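Local atomic coordinates of DR2417 (PDB entry 4XWT), a protein that probably degrades RNA from its 5' end as a metal-dependent exonuclease, and possibly an endonuclease, of the RNase J family, serving rRNA maturation. Residues V170-D175 with L205-S210; G174-D179 with G380-E385; R227-I232 with Y374-S379; L242-S247 with R271-Y276. All coordinates share one frame; numbering follows the deposited sequence.

Contact 1. Residues V170-D175 with L205-S210; sequences VLHTGD and LLISDS. With ZN (zinc ion), chain C; ZN (zinc ion), chain D.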
# COMPACT_ATOMS: atom_id res chain seq x y z
N VAL A 170 -27.70 -17.40 -20.21
CA VAL A 170 -26.65 -16.58 -19.63
C VAL A 170 -25.46 -17.47 -19.36
O VAL A 170 -25.60 -18.50 -18.69
CB VAL A 170 -27.08 -15.88 -18.31
CG1 VAL A 170 -25.92 -15.07 -17.71
CG2 VAL A 170 -28.29 -14.98 -18.54
N LEU A 171 -24.29 -17.11 -19.90
CA LEU A 171 -23.10 -17.87 -19.61
C LEU A 171 -22.26 -17.04 -18.67
O LEU A 171 -21.86 -15.92 -18.99
CB LEU A 171 -22.31 -18.24 -20.89
CG LEU A 171 -21.14 -19.21 -20.65
CD1 LEU A 171 -20.85 -20.07 -21.89
CD2 LEU A 171 -19.83 -18.52 -20.21
N HIS A 172 -22.02 -17.61 -17.49
CA HIS A 172 -21.16 -16.99 -16.50
C HIS A 172 -19.89 -17.83 -16.39
O HIS A 172 -19.94 -19.01 -16.00
CB HIS A 172 -21.89 -16.88 -15.14
CG HIS A 172 -21.12 -16.15 -14.08
ND1 HIS A 172 -21.63 -15.93 -12.82
CD2 HIS A 172 -19.88 -15.58 -14.08
CE1 HIS A 172 -20.75 -15.27 -12.09
NE2 HIS A 172 -19.68 -15.04 -12.83
N THR A 173 -18.76 -17.23 -16.72
CA THR A 173 -17.46 -17.91 -16.69
C THR A 173 -17.02 -18.37 -15.31
O THR A 173 -16.15 -19.23 -15.19
CB THR A 173 -16.34 -17.01 -17.26
OG1 THR A 173 -16.17 -15.87 -16.42
CG2 THR A 173 -16.70 -16.56 -18.68
N GLY A 174 -17.63 -17.79 -14.27
CA GLY A 174 -17.08 -17.87 -12.94
C GLY A 174 -15.70 -17.22 -12.97
O GLY A 174 -15.38 -16.47 -13.90
N ASP A 175 -14.90 -17.47 -11.94
CA ASP A 175 -13.48 -17.14 -11.96
C ASP A 175 -12.76 -18.09 -12.90
O ASP A 175 -12.99 -19.30 -12.83
CB ASP A 175 -12.85 -17.25 -10.57
CG ASP A 175 -13.27 -16.14 -9.63
OD1 ASP A 175 -14.40 -15.60 -9.79
OD2 ASP A 175 -12.45 -15.85 -8.72
N LEU A 205 -26.38 -13.51 -22.85
CA LEU A 205 -25.55 -12.67 -21.99
C LEU A 205 -24.28 -13.39 -21.55
O LEU A 205 -24.32 -14.55 -21.13
CB LEU A 205 -26.35 -12.22 -20.76
CG LEU A 205 -25.63 -11.45 -19.64
CD1 LEU A 205 -25.00 -10.17 -20.16
CD2 LEU A 205 -26.61 -11.14 -18.50
N LEU A 206 -23.14 -12.70 -21.65
CA LEU A 206 -21.90 -13.23 -21.10
C LEU A 206 -21.54 -12.45 -19.83
O LEU A 206 -21.50 -11.23 -19.85
CB LEU A 206 -20.75 -13.13 -22.13
CG LEU A 206 -19.37 -13.54 -21.59
CD1 LEU A 206 -19.38 -14.98 -21.10
CD2 LEU A 206 -18.23 -13.33 -22.60
N ILE A 207 -21.27 -13.16 -18.73
CA ILE A 207 -20.70 -12.53 -17.54
C ILE A 207 -19.31 -13.12 -17.40
O ILE A 207 -19.17 -14.34 -17.28
CB ILE A 207 -21.54 -12.78 -16.25
CG1 ILE A 207 -23.03 -12.49 -16.53
CG2 ILE A 207 -21.01 -11.94 -15.09
CD1 ILE A 207 -23.97 -12.79 -15.37
N SER A 208 -18.28 -12.27 -17.40
CA SER A 208 -16.92 -12.76 -17.50
C SER A 208 -15.97 -12.11 -16.52
O SER A 208 -16.09 -10.92 -16.23
CB SER A 208 -16.40 -12.55 -18.92
OG SER A 208 -15.12 -13.14 -19.03
N ASP A 209 -15.00 -12.90 -16.06
CA ASP A 209 -14.04 -12.52 -15.04
C ASP A 209 -13.05 -11.46 -15.55
O ASP A 209 -12.27 -11.74 -16.45
CB ASP A 209 -13.30 -13.78 -14.59
CG ASP A 209 -12.17 -13.52 -13.60
OD1 ASP A 209 -11.99 -12.37 -13.14
OD2 ASP A 209 -11.47 -14.49 -13.27
N SER A 210 -13.04 -10.27 -14.94
CA SER A 210 -12.26 -9.14 -15.49
C SER A 210 -10.97 -8.82 -14.75
O SER A 210 -10.30 -7.83 -15.05
CB SER A 210 -13.11 -7.87 -15.51
OG SER A 210 -14.35 -8.10 -16.15
ZN ZN C . -11.40 -17.30 -7.11
ZN ZN D . -13.08 -14.48 -7.09
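Strands 168-172 and 205-209 lie parallel in a sheet of the metallo-beta-lactamase fold, and helix 192-201 joins them in a beta-alpha-beta unit. Both backbone polar atoms of Leu171 are bonded to the other strand: its N donates to Leu205 O (2.8 Å), and its O accepts from Ile207 N (2.8 Å). Thr173 N then donates to Ile207 O. On one face of the sheet Val170, His172, Leu205 and Ile207 pack together. Val170 CG1 meets Ile207 CD1 at 3.8 Å. Ile207 CG2 sits over one face of the His172 ring, displaced toward its rim, in a CH-pi contact of 4.1 Å to the ring centroid. Tyr161 holds His172 ND1 from the neighbouring strand. On the other face Leu171 CD2 and Leu206 CD1 lie side by side, under helix 384-394.

At the C-terminal ends of the two segments lies the active site. Asp175 OD2 bridges the two zinc ions, 2.2 Å from the zinc of chain D and 2.4 Å from that of chain C. Asp209, the predicted proton donor, bonds to His381 through OD2. Thr173 ties the two segments together next to these aspartates. Its OG1 lies between the backbone N and the carbonyl carbon (chi1 65°), where it donates to Gly174 O at 2.7 Å and accepts from Asp209 N at 3.2 Å, a bond more bent than those of the backbone ladder.

Contact 2. Residues G174-D179 with G380-E385; sequences GDFKID and GHASQE. With ZN (zinc ion), chain C; ZN (zinc ion), chain D; U5P (uridine-5'-monophosphate), chain H.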
# COMPACT_ATOMS: atom_id res chain seq x y z
N GLY A 174 -17.63 -17.79 -14.27
CA GLY A 174 -17.08 -17.87 -12.94
C GLY A 174 -15.70 -17.22 -12.97
O GLY A 174 -15.38 -16.47 -13.90
N ASP A 175 -14.90 -17.47 -11.94
CA ASP A 175 -13.48 -17.14 -11.96
C ASP A 175 -12.76 -18.09 -12.90
O ASP A 175 -12.99 -19.30 -12.83
CB ASP A 175 -12.85 -17.25 -10.57
CG ASP A 175 -13.27 -16.14 -9.63
OD1 ASP A 175 -14.40 -15.60 -9.79
OD2 ASP A 175 -12.45 -15.85 -8.72
N PHE A 176 -11.87 -17.59 -13.76
CA PHE A 176 -11.11 -18.49 -14.62
C PHE A 176 -9.82 -17.96 -15.19
O PHE A 176 -9.62 -16.77 -15.37
CB PHE A 176 -11.97 -18.94 -15.80
CG PHE A 176 -12.01 -17.96 -16.94
CD1 PHE A 176 -12.84 -16.85 -16.89
CD2 PHE A 176 -11.26 -18.17 -18.09
CE1 PHE A 176 -12.92 -15.97 -17.95
CE2 PHE A 176 -11.32 -17.28 -19.17
CZ PHE A 176 -12.15 -16.17 -19.10
N LYS A 177 -8.96 -18.92 -15.52
CA LYS A 177 -7.93 -18.76 -16.53
C LYS A 177 -8.09 -19.91 -17.50
O LYS A 177 -8.83 -20.85 -17.24
CB LYS A 177 -6.53 -18.78 -15.91
CG LYS A 177 -6.30 -20.07 -15.15
CD LYS A 177 -5.05 -20.05 -14.28
CE LYS A 177 -3.78 -19.99 -15.11
NZ LYS A 177 -2.61 -20.42 -14.30
N ILE A 178 -7.37 -19.85 -18.61
CA ILE A 178 -7.33 -20.99 -19.50
C ILE A 178 -5.97 -21.63 -19.38
O ILE A 178 -5.04 -21.27 -20.11
CB ILE A 178 -7.60 -20.61 -20.96
CG1 ILE A 178 -8.92 -19.84 -21.08
CG2 ILE A 178 -7.63 -21.87 -21.84
CD1 ILE A 178 -9.31 -19.50 -22.51
N ASP A 179 -5.84 -22.56 -18.44
CA ASP A 179 -4.58 -23.25 -18.19
C ASP A 179 -4.59 -24.61 -18.90
O ASP A 179 -5.38 -25.49 -18.54
CB ASP A 179 -4.36 -23.42 -16.68
CG ASP A 179 -2.91 -23.71 -16.32
OD1 ASP A 179 -2.20 -24.34 -17.13
OD2 ASP A 179 -2.47 -23.31 -15.22
N GLY A 380 -4.51 -16.66 -10.91
CA GLY A 380 -5.62 -17.57 -11.15
C GLY A 380 -6.57 -17.07 -12.22
O GLY A 380 -7.55 -17.74 -12.52
N HIS A 381 -6.27 -15.92 -12.82
CA HIS A 381 -7.21 -15.25 -13.69
C HIS A 381 -6.68 -15.05 -15.10
O HIS A 381 -5.50 -14.76 -15.31
CB HIS A 381 -7.61 -13.90 -13.09
CG HIS A 381 -8.29 -14.01 -11.77
ND1 HIS A 381 -9.67 -14.04 -11.64
CD2 HIS A 381 -7.80 -14.13 -10.51
CE1 HIS A 381 -9.99 -14.16 -10.37
NE2 HIS A 381 -8.87 -14.21 -9.66
N ALA A 382 -7.59 -15.21 -16.05
CA ALA A 382 -7.35 -14.96 -17.45
C ALA A 382 -6.84 -13.54 -17.77
O ALA A 382 -7.41 -12.54 -17.31
CB ALA A 382 -8.63 -15.24 -18.23
N SER A 383 -5.76 -13.49 -18.55
CA SER A 383 -5.28 -12.26 -19.15
C SER A 383 -5.99 -12.03 -20.48
O SER A 383 -6.82 -12.83 -20.86
CB SER A 383 -3.76 -12.31 -19.35
OG SER A 383 -3.09 -12.51 -18.11
N GLN A 384 -5.65 -10.96 -21.19
CA GLN A 384 -6.46 -10.54 -22.34
C GLN A 384 -6.65 -11.61 -23.42
O GLN A 384 -7.73 -11.69 -24.00
CB GLN A 384 -5.85 -9.30 -22.98
CG GLN A 384 -6.08 -8.05 -22.15
CD GLN A 384 -5.28 -6.86 -22.65
OE1 GLN A 384 -4.52 -6.96 -23.61
NE2 GLN A 384 -5.43 -5.72 -21.97
N GLU A 385 -5.62 -12.42 -23.69
CA GLU A 385 -5.75 -13.44 -24.76
C GLU A 385 -6.83 -14.46 -24.39
O GLU A 385 -7.61 -14.92 -25.23
CB GLU A 385 -4.43 -14.18 -25.00
CG GLU A 385 -3.35 -13.39 -25.68
CD GLU A 385 -2.11 -14.23 -25.92
OE1 GLU A 385 -2.19 -15.46 -25.76
OE2 GLU A 385 -1.05 -13.65 -26.27
ZN ZN C . -11.40 -17.30 -7.11
ZN ZN D . -13.08 -14.48 -7.09
N1 U5P H . -6.62 -13.29 -4.38
C2 U5P H . -7.26 -13.44 -3.14
N3 U5P H . -7.36 -14.64 -2.57
C4 U5P H . -6.86 -15.73 -3.17
C5 U5P H . -6.23 -15.62 -4.40
C6 U5P H . -6.12 -14.37 -4.99
O2 U5P H . -7.73 -12.44 -2.56
O4 U5P H . -6.97 -16.83 -2.61
C1' U5P H . -6.51 -11.97 -5.01
C2' U5P H . -5.10 -11.68 -5.47
O2' U5P H . -4.46 -10.74 -4.60
C3' U5P H . -5.25 -11.09 -6.86
C4' U5P H . -6.58 -11.62 -7.34
O3' U5P H . -5.36 -9.67 -6.78
O4' U5P H . -7.34 -11.94 -6.17
C5' U5P H . -6.37 -12.88 -8.16
O5' U5P H . -5.40 -13.71 -7.51
P U5P H . -4.96 -15.10 -8.18
O1P U5P H . -4.48 -14.61 -9.50
O2P U5P H . -3.91 -15.69 -7.28
O3P U5P H . -6.22 -15.92 -8.19
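The phenyl ring of Phe176 has the methyl of Ala382 over one face. Ala382 CB stands 3.9 Å from the ring centroid and 28° off the ring normal, a CH-pi contact, and CE2 is the ring atom nearest to it. The ring reaches this place because CG lies between the backbone N and the carbonyl carbon (chi1 82°). Leu387 and Ile390 of helix 384-394 also pack on Phe176. Beside the ring the two backbones are joined by one hydrogen bond, from Ala382 N to Phe176 O at 2.6 Å. It arrives in the carbonyl plane, on a lone pair. His381 CA also points its hydrogen at the same oxygen.

Here a loop of the metallo-beta-lactamase domain meets the loop that leads into helix 384-394, at the di-zinc site of RNase J. His381, the predicted proton acceptor, places CE1 3.4 Å from Asp175 OD2, while Asp209 holds its ND1. The CD2-NE2 side of the ring faces the bound uridine monophosphate, with O5' at its edge, in the ring plane. Gly380 N points at the phosphate oxygen O1P, though the 2.5 Å between them is too short to be taken exactly.

The aliphatic part of Lys177 runs past the carbonyl of Gly380, with CD 3.8 Å from Gly380 O. The chain bends at chi3, and NZ forms a salt bridge with Asp179 OD2 at 3.0 Å, met from above the carboxylate plane.

Contact 3. Residues R227-I232 with Y374-S379; sequences RNLEEI and YRVHAS. With U5P (uridine-5'-monophosphate), chain H.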
# COMPACT_ATOMS: atom_id res chain seq x y z
N ARG A 227 7.58 -26.23 -12.93
CA ARG A 227 8.91 -26.46 -13.50
C ARG A 227 9.90 -25.40 -13.01
O ARG A 227 11.04 -25.72 -12.70
CB ARG A 227 8.87 -26.48 -15.03
CG ARG A 227 8.24 -27.76 -15.61
CD ARG A 227 8.53 -27.86 -17.10
NE ARG A 227 7.98 -26.70 -17.79
CZ ARG A 227 6.72 -26.62 -18.20
NH1 ARG A 227 5.89 -27.63 -18.00
NH2 ARG A 227 6.30 -25.52 -18.83
N ASN A 228 9.47 -24.14 -12.91
CA ASN A 228 10.41 -23.11 -12.43
C ASN A 228 10.79 -23.39 -10.98
O ASN A 228 11.95 -23.25 -10.60
CB ASN A 228 9.83 -21.70 -12.55
CG ASN A 228 9.58 -21.30 -13.99
OD1 ASN A 228 10.18 -21.86 -14.91
ND2 ASN A 228 8.69 -20.34 -14.19
N LEU A 229 9.81 -23.82 -10.18
CA LEU A 229 10.04 -24.05 -8.76
C LEU A 229 11.00 -25.21 -8.57
O LEU A 229 11.92 -25.16 -7.75
CB LEU A 229 8.73 -24.33 -8.02
CG LEU A 229 7.85 -23.11 -7.76
CD1 LEU A 229 6.44 -23.51 -7.32
CD2 LEU A 229 8.50 -22.19 -6.72
N GLU A 230 10.81 -26.26 -9.36
CA GLU A 230 11.66 -27.42 -9.23
C GLU A 230 13.11 -27.06 -9.57
O GLU A 230 14.03 -27.48 -8.88
CB GLU A 230 11.17 -28.58 -10.12
CG GLU A 230 12.03 -29.84 -9.98
CD GLU A 230 11.27 -31.13 -10.31
OE1 GLU A 230 10.36 -31.08 -11.17
OE2 GLU A 230 11.58 -32.18 -9.71
N GLU A 231 13.30 -26.26 -10.61
CA GLU A 231 14.66 -25.85 -11.01
C GLU A 231 15.34 -25.07 -9.89
O GLU A 231 16.50 -25.31 -9.56
CB GLU A 231 14.62 -25.02 -12.29
CG GLU A 231 15.96 -24.93 -13.02
CD GLU A 231 16.41 -26.27 -13.61
OE1 GLU A 231 15.60 -27.22 -13.66
OE2 GLU A 231 17.59 -26.37 -14.03
N ILE A 232 14.61 -24.14 -9.29
CA ILE A 232 15.12 -23.33 -8.20
C ILE A 232 15.47 -24.18 -6.98
O ILE A 232 16.57 -24.08 -6.44
CB ILE A 232 14.08 -22.26 -7.81
CG1 ILE A 232 13.96 -21.25 -8.95
CG2 ILE A 232 14.48 -21.57 -6.50
CD1 ILE A 232 12.77 -20.34 -8.86
N TYR A 374 12.14 -14.10 -10.20
CA TYR A 374 11.90 -15.51 -10.46
C TYR A 374 10.42 -15.69 -10.77
O TYR A 374 9.57 -15.11 -10.09
CB TYR A 374 12.31 -16.37 -9.26
CG TYR A 374 13.78 -16.29 -8.89
CD1 TYR A 374 14.25 -15.29 -8.04
CD2 TYR A 374 14.70 -17.20 -9.41
CE1 TYR A 374 15.62 -15.21 -7.70
CE2 TYR A 374 16.05 -17.12 -9.08
CZ TYR A 374 16.50 -16.13 -8.23
OH TYR A 374 17.86 -16.07 -7.90
N ARG A 375 10.10 -16.48 -11.79
CA ARG A 375 8.70 -16.66 -12.16
C ARG A 375 8.14 -17.80 -11.34
O ARG A 375 8.01 -18.92 -11.83
CB ARG A 375 8.51 -16.92 -13.65
CG ARG A 375 7.01 -16.86 -14.02
CD ARG A 375 6.70 -17.25 -15.46
NE ARG A 375 7.18 -16.27 -16.43
CZ ARG A 375 6.64 -15.07 -16.63
NH1 ARG A 375 7.16 -14.26 -17.54
NH2 ARG A 375 5.60 -14.68 -15.91
N VAL A 376 7.84 -17.52 -10.09
CA VAL A 376 7.40 -18.57 -9.17
C VAL A 376 5.94 -18.37 -8.79
O VAL A 376 5.46 -18.94 -7.80
CB VAL A 376 8.26 -18.61 -7.91
CG1 VAL A 376 9.68 -18.95 -8.31
CG2 VAL A 376 8.21 -17.27 -7.18
N HIS A 377 5.23 -17.56 -9.57
CA HIS A 377 3.79 -17.37 -9.38
C HIS A 377 3.02 -17.10 -10.66
O HIS A 377 3.44 -16.32 -11.51
CB HIS A 377 3.53 -16.21 -8.42
CG HIS A 377 2.08 -15.98 -8.15
ND1 HIS A 377 1.34 -16.79 -7.31
CD2 HIS A 377 1.22 -15.05 -8.63
CE1 HIS A 377 0.10 -16.35 -7.26
NE2 HIS A 377 -0.01 -15.30 -8.05
N ALA A 378 1.86 -17.75 -10.76
CA ALA A 378 0.92 -17.48 -11.83
C ALA A 378 -0.42 -17.11 -11.22
O ALA A 378 -0.87 -17.73 -10.26
CB ALA A 378 0.78 -18.69 -12.77
N SER A 379 -1.03 -16.08 -11.76
CA SER A 379 -2.34 -15.64 -11.31
C SER A 379 -3.40 -16.71 -11.65
O SER A 379 -3.21 -17.56 -12.55
CB SER A 379 -2.68 -14.30 -11.97
OG SER A 379 -4.07 -14.05 -11.96
N1 U5P H . -6.62 -13.29 -4.38
C2 U5P H . -7.26 -13.44 -3.14
N3 U5P H . -7.36 -14.64 -2.57
C4 U5P H . -6.86 -15.73 -3.17
C5 U5P H . -6.23 -15.62 -4.40
C6 U5P H . -6.12 -14.37 -4.99
O2 U5P H . -7.73 -12.44 -2.56
O4 U5P H . -6.97 -16.83 -2.61
C1' U5P H . -6.51 -11.97 -5.01
C2' U5P H . -5.10 -11.68 -5.47
O2' U5P H . -4.46 -10.74 -4.60
C3' U5P H . -5.25 -11.09 -6.86
C4' U5P H . -6.58 -11.62 -7.34
O3' U5P H . -5.36 -9.67 -6.78
O4' U5P H . -7.34 -11.94 -6.17
C5' U5P H . -6.37 -12.88 -8.16
O5' U5P H . -5.40 -13.71 -7.51
P U5P H . -4.96 -15.10 -8.18
O1P U5P H . -4.48 -14.61 -9.50
O2P U5P H . -3.91 -15.69 -7.28
O3P U5P H . -6.22 -15.92 -8.19
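Ile232 CD1 and Val376 CG1 form the apolar centre, tightly packed at 3.4 Å. The two side chains cross at about a right angle. Leu229 comes to the same valine from the preceding turn of the helix, with CD2 3.8 Å from Val376 CB. Val376 CG1 thus meets both helix residues. It lies anti to the carbonyl carbon (chi1 -62°), the rotamer that presents this methyl to the helix. The same Ile232 CD1 also reaches the Tyr374 ring, 3.7 Å from CD2, and meets it obliquely.

The polar edge is made by Asn228. Its ND2 donates to Arg375 O at 2.8 Å, with an N-H...O angle of 159°. The bond uses a lone pair in the carbonyl plane, and the acceptor lies close to the plane of the Asn228 amide. The same amide nitrogen rests 3.5 Å from Arg375 CB and makes a weak second bond to Glu224. Arg375 is the centre of an inverse gamma turn, which Val376 N closes with a weak bond to Tyr374 O.

Further along this segment Ser379 OG donates to the phosphate oxygen O1P of the bound uridine monophosphate at 2.6 Å. The helix contact therefore lies on the approach to a nucleotide-binding loop, which is predicted to bind substrate from His377 to His381. Helix 222-234 packs here against the loop after strand 367-369. Val369 of that strand touches Ile232, Tyr374 and Val376, and helix 249-261 lies against Leu229.

Contact 4. Residues L242-S247 with R271-Y276; sequences LTTFAS and RSMIKY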
# COMPACT_ATOMS: atom_id res chain seq x y z
N LEU A 242 8.84 -22.19 1.74
CA LEU A 242 8.05 -21.70 0.65
C LEU A 242 6.71 -21.21 1.18
O LEU A 242 6.08 -21.87 2.00
CB LEU A 242 7.86 -22.79 -0.40
CG LEU A 242 7.17 -22.40 -1.72
CD1 LEU A 242 7.70 -23.23 -2.91
CD2 LEU A 242 5.64 -22.50 -1.62
N THR A 243 6.28 -20.05 0.70
CA THR A 243 4.94 -19.61 1.02
C THR A 243 4.13 -19.39 -0.24
O THR A 243 4.65 -18.92 -1.26
CB THR A 243 4.95 -18.32 1.85
OG1 THR A 243 3.61 -18.04 2.27
CG2 THR A 243 5.52 -17.15 1.05
N THR A 244 2.86 -19.80 -0.20
CA THR A 244 1.95 -19.47 -1.26
C THR A 244 0.57 -19.30 -0.63
O THR A 244 0.41 -19.50 0.58
CB THR A 244 1.92 -20.56 -2.36
OG1 THR A 244 1.17 -20.07 -3.47
CG2 THR A 244 1.26 -21.87 -1.84
N PHE A 245 -0.43 -18.92 -1.42
CA PHE A 245 -1.78 -18.80 -0.87
C PHE A 245 -2.26 -20.13 -0.31
O PHE A 245 -1.99 -21.19 -0.87
CB PHE A 245 -2.76 -18.28 -1.93
CG PHE A 245 -2.38 -16.94 -2.47
CD1 PHE A 245 -2.51 -15.81 -1.69
CD2 PHE A 245 -1.86 -16.81 -3.75
CE1 PHE A 245 -2.13 -14.57 -2.18
CE2 PHE A 245 -1.48 -15.57 -4.25
CZ PHE A 245 -1.62 -14.46 -3.47
N ALA A 246 -2.96 -20.06 0.81
CA ALA A 246 -3.42 -21.25 1.52
C ALA A 246 -4.22 -22.17 0.61
O ALA A 246 -4.13 -23.38 0.72
CB ALA A 246 -4.26 -20.86 2.72
N SER A 247 -4.99 -21.58 -0.29
CA SER A 247 -5.95 -22.36 -1.06
C SER A 247 -5.43 -22.78 -2.45
O SER A 247 -6.16 -23.37 -3.23
CB SER A 247 -7.24 -21.57 -1.22
OG SER A 247 -7.01 -20.46 -2.07
N ARG A 271 -2.60 -22.55 10.06
CA ARG A 271 -3.95 -23.12 10.16
C ARG A 271 -4.71 -23.04 8.85
O ARG A 271 -5.28 -24.03 8.40
CB ARG A 271 -4.76 -22.41 11.26
CG ARG A 271 -6.25 -22.76 11.26
CD ARG A 271 -6.83 -22.78 12.67
NE ARG A 271 -6.81 -24.13 13.23
CZ ARG A 271 -6.62 -24.41 14.52
NH1 ARG A 271 -6.62 -25.67 14.92
NH2 ARG A 271 -6.41 -23.43 15.39
N SER A 272 -4.71 -21.86 8.24
CA SER A 272 -5.44 -21.63 7.00
C SER A 272 -5.03 -22.61 5.90
O SER A 272 -5.88 -23.15 5.19
CB SER A 272 -5.23 -20.20 6.53
OG SER A 272 -6.01 -19.94 5.39
N MET A 273 -3.73 -22.85 5.75
CA MET A 273 -3.29 -23.76 4.70
C MET A 273 -3.60 -25.21 5.06
O MET A 273 -3.99 -25.99 4.20
CB MET A 273 -1.80 -23.60 4.43
CG MET A 273 -1.34 -24.37 3.20
SD MET A 273 0.39 -23.95 2.90
CE MET A 273 0.26 -22.31 2.19
N ILE A 274 -3.42 -25.56 6.33
CA ILE A 274 -3.81 -26.89 6.80
C ILE A 274 -5.31 -27.16 6.59
O ILE A 274 -5.70 -28.28 6.24
CB ILE A 274 -3.45 -27.05 8.27
CG1 ILE A 274 -1.93 -26.91 8.43
CG2 ILE A 274 -3.92 -28.40 8.81
CD1 ILE A 274 -1.45 -26.96 9.85
N LYS A 275 -6.13 -26.13 6.76
CA LYS A 275 -7.56 -26.24 6.53
C LYS A 275 -7.89 -26.54 5.06
O LYS A 275 -8.66 -27.45 4.77
CB LYS A 275 -8.25 -24.95 6.96
CG LYS A 275 -9.71 -24.88 6.60
CD LYS A 275 -10.25 -23.48 6.75
CE LYS A 275 -9.78 -22.57 5.62
NZ LYS A 275 -10.45 -21.24 5.75
N TYR A 276 -7.30 -25.79 4.14
CA TYR A 276 -7.54 -26.07 2.73
C TYR A 276 -6.97 -27.44 2.33
O TYR A 276 -7.56 -28.15 1.52
CB TYR A 276 -6.95 -24.98 1.83
CG TYR A 276 -7.80 -23.73 1.80
CD1 TYR A 276 -8.98 -23.67 1.06
CD2 TYR A 276 -7.42 -22.62 2.52
CE1 TYR A 276 -9.75 -22.52 1.06
CE2 TYR A 276 -8.18 -21.48 2.53
CZ TYR A 276 -9.34 -21.42 1.80
OH TYR A 276 -10.05 -20.24 1.85
O HOH W 1 -3.47 -26.40 1.40
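A single water is gripped by two backbone carbonyls, one from each segment. It donates to Met273 O at 2.9 Å and to Ala246 O at 3.2 Å, and so ties the loop after strand 240-243 to helix 271-282 in the beta-CASP domain. No direct hydrogen bond joins the two segments.

Ala246 is the centre of the contact. Its CB points at the helix and settles among Ser272, Met273 and Tyr276, 3.3 Å from Ser272 OG and 3.6 Å from Tyr276 CD2. Met273 packs along Ala246 through CB and CG. The chain is extended through chi2 and bends at chi3 (-76°), which carries CE to 3.2 Å from Thr244 O. Ile252 of helix 249-261 also packs on Met273.

Ser247 covers the tyrosine. Its CB stands almost exactly over the centre of the Tyr276 ring, 3.5 Å from the centroid and 9° off the normal, a close CH-pi contact. Lys275 CE lies over the opposite face, nearer the rim, and Ser272 OG is at the ring edge, in its plane. The ring is thus held between a serine and a lysine carbon.

Phe245 and Ser247 touch the bound uridine monophosphate, and Ser247 also touches the zinc ligand His86. With the Ala246 and Met273 methyls, a serine CB on a ring face and one water carrying the contact, the nucleotide-binding loop is set against the helix by shape more than by direct polar bonds.

Contacts 1 and 2 are fully buried and share Gly174 and Asp175. Both reach the zinc pair, and Asp209 of contact 1 bonds to His381 of contact 2. Contacts 3 and 4 are only partly buried. They meet each other where His377 packs on Phe245 and Leu229 on Leu242. Contact 1 is a parallel strand pair held by a ladder of backbone bonds. Contact 2 is loop against loop, and contacts 3 and 4 set a helix against a loop, with one direct hydrogen bond in contacts 2 and 3 and only a water bridge in contact 4. Residues of contacts 2, 3 and 4 converge on the same nucleotide: 2 and 3 hold its phosphate, while Phe245 and Ser247 of contact 4 touch it.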